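Local coordinates for protein acinetobacter secreted protease CpaA (Acinetobacter nosocomialis M2, PDB 6O38) that is a secreted zinc metalloprotease, probably acting on glycoproteins, that is bound by the chaperone CpaB and exported by the type II secretion system, at residues Thr3-Asn8 with Thr18-Leu23; Ser13-Thr18 with Asn35-Thr40. All blocks are in the same frame, centred on the assembly; numbering follows the deposited sequence.

Contact 1: residues Thr3-Asn8 with Thr18-Leu23; sequences TVLSPN and TGYSDL
T3 and L23 pair side by side as a parallel beta bridge, their CA atoms 4.9 Å apart, where strand 3-5 runs along the start of strand 22-27. The one backbone hydrogen bond between the two segments goes from T3 N to D22 O at 3.0 Å; it is fairly straight, with 161° at the hydrogen. Further backbone bonds of T3 and L5 to E24, and of L5 to S26, carry the pairing onward along strand 22-27.

On the face bearing T3 and L23, the ring of Y20 lies across the side chains of T3 and L5. T3 turns its methyl to this ring: OG1 sits beside the backbone N (chi1 -58°), which leaves CG2 anti to that N and 3.9 Å from Y20 CE1. At the other flank of the ring, on the same side of its plane, L5 CD2 approaches obliquely to 4.2 Å from Y20 CE2, and both side chains cross the tyrosine at about a right angle. L23 completes the group on that side. With CG anti to its backbone N (chi1 -178°), it brings CD1 over the ring face, offset toward the rim, while the same methyl packs 3.9 Å from L5 CB. L23 also touches I16, and L5 rests on P17, so this apolar cluster merges with the loop that joins the two strands.

A short N-terminal strand added in parallel to strand 22-27, which is itself parallel to strand 47-52, forms the border of the first StcE-type beta-sandwich domain, near the surface of the protein.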
loop_
_atom_site.group_PDB
_atom_site.type_symbol
_atom_site.label_atom_id
_atom_site.label_comp_id
_atom_site.label_asym_id
_atom_site.label_seq_id
_atom_site.Cartn_x
_atom_site.Cartn_y
_atom_site.Cartn_z
ATOM N N THR A 3 -17.064 30.702 -23.463
ATOM C CA THR A 3 -16.932 31.496 -22.249
ATOM C C THR A 3 -15.597 31.187 -21.584
ATOM O O THR A 3 -15.256 30.017 -21.381
ATOM C CB THR A 3 -18.085 31.212 -21.284
ATOM O OG1 THR A 3 -19.333 31.487 -21.932
ATOM C CG2 THR A 3 -17.965 32.080 -20.038
ATOM N N VAL A 4 -14.852 32.234 -21.246
ATOM C CA VAL A 4 -13.527 32.102 -20.651
ATOM C C VAL A 4 -13.635 32.388 -19.160
ATOM O O VAL A 4 -14.125 33.451 -18.757
ATOM C CB VAL A 4 -12.515 33.045 -21.321
ATOM C CG1 VAL A 4 -11.106 32.745 -20.829
ATOM C CG2 VAL A 4 -12.600 32.927 -22.835
ATOM N N LEU A 5 -13.178 31.444 -18.342
ATOM C CA LEU A 5 -13.156 31.592 -16.896
ATOM C C LEU A 5 -11.769 31.230 -16.379
ATOM O O LEU A 5 -10.918 30.722 -17.114
ATOM C CB LEU A 5 -14.226 30.720 -16.225
ATOM C CG LEU A 5 -15.327 31.463 -15.463
ATOM C CD1 LEU A 5 -16.080 32.413 -16.382
ATOM C CD2 LEU A 5 -16.283 30.479 -14.809
ATOM N N SER A 6 -11.547 31.498 -15.095
ATOM C CA SER A 6 -10.250 31.287 -14.471
ATOM C C SER A 6 -10.443 31.270 -12.961
ATOM O O SER A 6 -11.498 31.686 -12.467
ATOM C CB SER A 6 -9.254 32.385 -14.883
ATOM O OG SER A 6 -9.707 33.664 -14.473
ATOM N N PRO A 7 -9.455 30.774 -12.204
ATOM C CA PRO A 7 -9.592 30.778 -10.735
ATOM C C PRO A 7 -9.917 32.139 -10.136
ATOM O O PRO A 7 -10.822 32.237 -9.300
ATOM C CB PRO A 7 -8.228 30.254 -10.271
ATOM C CG PRO A 7 -7.798 29.352 -11.366
ATOM C CD PRO A 7 -8.289 29.985 -12.642
ATOM N N ASN A 8 -9.209 33.197 -10.545
ATOM C CA ASN A 8 -9.486 34.521 -9.996
ATOM C C ASN A 8 -10.913 34.966 -10.293
ATOM O O ASN A 8 -11.484 35.764 -9.541
ATOM C CB ASN A 8 -8.487 35.544 -10.537
ATOM C CG ASN A 8 -7.080 35.318 -10.017
ATOM O OD1 ASN A 8 -6.098 35.610 -10.699
ATOM N ND2 ASN A 8 -6.975 34.792 -8.802
ATOM N N THR A 18 -21.006 25.060 -13.023
ATOM C CA THR A 18 -21.954 24.560 -14.003
ATOM C C THR A 18 -22.774 25.711 -14.580
ATOM O O THR A 18 -22.630 26.873 -14.192
ATOM C CB THR A 18 -22.865 23.509 -13.372
ATOM O OG1 THR A 18 -23.733 22.963 -14.373
ATOM C CG2 THR A 18 -23.706 24.129 -12.265
ATOM N N GLY A 19 -23.655 25.382 -15.523
ATOM C CA GLY A 19 -24.537 26.356 -16.128
ATOM C C GLY A 19 -24.064 26.931 -17.444
ATOM O O GLY A 19 -24.792 27.732 -18.045
ATOM N N TYR A 20 -22.878 26.554 -17.912
ATOM C CA TYR A 20 -22.333 27.043 -19.171
ATOM C C TYR A 20 -22.407 25.941 -20.218
ATOM O O TYR A 20 -22.019 24.799 -19.953
ATOM C CB TYR A 20 -20.885 27.510 -18.999
ATOM C CG TYR A 20 -20.712 28.648 -18.019
ATOM C CD1 TYR A 20 -20.908 29.966 -18.412
ATOM C CD2 TYR A 20 -20.346 28.405 -16.701
ATOM C CE1 TYR A 20 -20.747 31.009 -17.519
ATOM C CE2 TYR A 20 -20.183 29.441 -15.802
ATOM C CZ TYR A 20 -20.385 30.741 -16.216
ATOM O OH TYR A 20 -20.224 31.774 -15.322
ATOM N N SER A 21 -22.907 26.288 -21.406
ATOM C CA SER A 21 -22.979 25.319 -22.493
ATOM C C SER A 21 -21.620 25.090 -23.143
ATOM O O SER A 21 -21.377 24.012 -23.696
ATOM C CB SER A 21 -23.991 25.781 -23.543
ATOM O OG SER A 21 -24.057 24.867 -24.624
ATOM N N ASP A 22 -20.732 26.082 -23.085
ATOM C CA ASP A 22 -19.397 25.965 -23.673
ATOM C C ASP A 22 -18.458 26.807 -22.813
ATOM O O ASP A 22 -18.391 28.029 -22.977
ATOM C CB ASP A 22 -19.393 26.421 -25.125
ATOM C CG ASP A 22 -18.100 26.082 -25.840
ATOM O OD1 ASP A 22 -17.286 25.322 -25.276
ATOM O OD2 ASP A 22 -17.900 26.578 -26.969
ATOM N N LEU A 23 -17.742 26.151 -21.905
ATOM C CA LEU A 23 -16.905 26.823 -20.924
ATOM C C LEU A 23 -15.435 26.504 -21.165
ATOM O O LEU A 23 -15.083 25.402 -21.593
ATOM C CB LEU A 23 -17.305 26.414 -19.503
ATOM C CG LEU A 23 -16.566 27.056 -18.327
ATOM C CD1 LEU A 23 -16.586 28.571 -18.439
ATOM C CD2 LEU A 23 -17.187 26.611 -17.016
#

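Contact 2: residues Ser13-Thr18 with Asn35-Thr40; sequences SGSIPT and NLSLPT
Within the first StcE-type beta-sandwich domain, the loop linking strands 3-5 and 22-27 runs beside strand 35-37, the outermost strand of a three-stranded sheet, and pairs with it through a single bridge at S15 and S37. The two chains head the same way, their end-to-end directions only 6° apart. Two backbone hydrogen bonds hold them: S37 N gives to G14 O at 3.1 Å, and I16 N gives to S37 O at 3.0 Å. The CA atoms are nearest at G14 and L36, and G14 CA makes a C-H...O contact of 3.3 Å with N35 O. S13 OG accepts from S15 N, an ST turn that shapes the chain just before the bridge.

I16 and L38 lie side by side and point the same way. The I16 chain is extended (chi2 -179°), which brings its CD1 to 3.9 Å from L38 CD2; the I16 side chain also packs on L23, F25, I48 and I50. Farther along, the ring of P39 fits against the loop: its CD sits 3.2 Å from I16 O, and its CB is 3.7 Å from T18 CB. The hydroxyl of T18 bonds instead to N41 O, while N35 packs against E47 of the chaperone CpaB.

Two main-chain hydrogen bonds thus join the backbones near the bridge, while farther along I16 O faces the ring of P39 and aliphatic groups face the interior, consistent with a loop that closes one edge of the sandwich through main-chain bonds and apolar packing, with no charged group across it.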
loop_
_atom_site.group_PDB
_atom_site.type_symbol
_atom_site.label_atom_id
_atom_site.label_comp_id
_atom_site.label_asym_id
_atom_site.label_seq_id
_atom_site.Cartn_x
_atom_site.Cartn_y
_atom_site.Cartn_z
ATOM N N SER A 13 -11.119 29.267 -6.733
ATOM C CA SER A 13 -11.455 27.872 -6.500
ATOM C C SER A 13 -11.323 27.075 -7.791
ATOM O O SER A 13 -11.566 27.589 -8.887
ATOM C CB SER A 13 -12.880 27.727 -5.950
ATOM O OG SER A 13 -13.228 26.362 -5.793
ATOM N N GLY A 14 -10.934 25.811 -7.645
ATOM C CA GLY A 14 -10.822 24.899 -8.763
ATOM C C GLY A 14 -12.103 24.214 -9.166
ATOM O O GLY A 14 -12.120 23.482 -10.160
ATOM N N SER A 15 -13.184 24.426 -8.421
ATOM C CA SER A 15 -14.480 23.840 -8.750
ATOM C C SER A 15 -15.047 24.564 -9.962
ATOM O O SER A 15 -15.640 25.638 -9.839
ATOM C CB SER A 15 -15.425 23.931 -7.558
ATOM O OG SER A 15 -14.907 23.233 -6.440
ATOM N N ILE A 16 -14.855 23.982 -11.141
ATOM C CA ILE A 16 -15.351 24.557 -12.388
ATOM C C ILE A 16 -16.873 24.602 -12.327
ATOM O O ILE A 16 -17.520 23.552 -12.202
ATOM C CB ILE A 16 -14.852 23.758 -13.603
ATOM C CG1 ILE A 16 -13.323 23.726 -13.620
ATOM C CG2 ILE A 16 -15.382 24.357 -14.891
ATOM C CD1 ILE A 16 -12.739 22.976 -14.795
ATOM N N PRO A 17 -17.483 25.780 -12.402
ATOM C CA PRO A 17 -18.924 25.889 -12.164
ATOM C C PRO A 17 -19.749 25.367 -13.332
ATOM O O PRO A 17 -19.283 25.247 -14.466
ATOM C CB PRO A 17 -19.135 27.395 -11.977
ATOM C CG PRO A 17 -18.053 28.013 -12.792
ATOM C CD PRO A 17 -16.866 27.090 -12.679
ATOM N N THR A 18 -21.006 25.060 -13.023
ATOM C CA THR A 18 -21.954 24.560 -14.003
ATOM C C THR A 18 -22.774 25.711 -14.580
ATOM O O THR A 18 -22.630 26.873 -14.192
ATOM C CB THR A 18 -22.865 23.509 -13.372
ATOM O OG1 THR A 18 -23.733 22.963 -14.373
ATOM C CG2 THR A 18 -23.706 24.129 -12.265
ATOM N N ASN A 35 -5.893 22.107 -7.198
ATOM C CA ASN A 35 -6.865 21.037 -7.379
ATOM C C ASN A 35 -8.076 21.556 -8.142
ATOM O O ASN A 35 -8.632 22.604 -7.796
ATOM C CB ASN A 35 -7.292 20.457 -6.029
ATOM C CG ASN A 35 -6.128 19.866 -5.257
ATOM O OD1 ASN A 35 -5.173 19.357 -5.844
ATOM N ND2 ASN A 35 -6.200 19.934 -3.933
ATOM N N LEU A 36 -8.479 20.819 -9.174
ATOM C CA LEU A 36 -9.607 21.178 -10.018
ATOM C C LEU A 36 -10.615 20.035 -10.047
ATOM O O LEU A 36 -10.280 18.875 -9.788
ATOM C CB LEU A 36 -9.159 21.508 -11.450
ATOM C CG LEU A 36 -8.412 22.818 -11.724
ATOM C CD1 LEU A 36 -6.983 22.780 -11.201
ATOM C CD2 LEU A 36 -8.426 23.131 -13.213
ATOM N N SER A 37 -11.860 20.376 -10.371
ATOM C CA SER A 37 -12.921 19.384 -10.460
ATOM C C SER A 37 -13.999 19.886 -11.408
ATOM O O SER A 37 -14.204 21.093 -11.558
ATOM C CB SER A 37 -13.528 19.078 -9.086
ATOM O OG SER A 37 -14.166 20.222 -8.545
ATOM N N LEU A 38 -14.687 18.937 -12.052
ATOM C CA LEU A 38 -15.791 19.200 -12.960
ATOM C C LEU A 38 -17.121 19.139 -12.212
ATOM O O LEU A 38 -17.257 18.398 -11.233
ATOM C CB LEU A 38 -15.793 18.187 -14.102
ATOM C CG LEU A 38 -14.548 18.185 -14.992
ATOM C CD1 LEU A 38 -14.639 17.094 -16.046
ATOM C CD2 LEU A 38 -14.347 19.546 -15.642
ATOM N N PRO A 39 -18.119 19.909 -12.644
ATOM C CA PRO A 39 -19.391 19.935 -11.913
ATOM C C PRO A 39 -20.203 18.672 -12.149
ATOM O O PRO A 39 -20.222 18.117 -13.250
ATOM C CB PRO A 39 -20.098 21.169 -12.481
ATOM C CG PRO A 39 -19.558 21.287 -13.866
ATOM C CD PRO A 39 -18.125 20.828 -13.796
ATOM N N THR A 40 -20.881 18.220 -11.092
ATOM C CA THR A 40 -21.756 17.058 -11.207
ATOM C C THR A 40 -23.053 17.414 -11.924
ATOM O O THR A 40 -23.494 16.690 -12.824
ATOM C CB THR A 40 -22.048 16.477 -9.821
ATOM O OG1 THR A 40 -22.284 17.544 -8.894
ATOM C CG2 THR A 40 -20.876 15.634 -9.339
#

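Overall arrangement
Contacts 1 and 2 share T18, and their segments alternate along the chain: the loop that leaves strand 3-5 passes beside strand 35-37 before turning into strand 22-27. Their centres are about 10 Å apart and they touch directly. L23 CD2 packs 3.6 Å from I16 CG2, and L5 CD2 lies 3.6 Å from P17 CG, so one apolar layer spans both. Contact 1 thus ties the N-terminal strand to one sheet, and contact 2 ties its following loop to the edge of the other. Both lie far out on the N-terminal domain, their centres about 39 and 31 Å from the centre of the chain, whereas the zinc held by H498, H502 and H508 belongs to the separate protease domain.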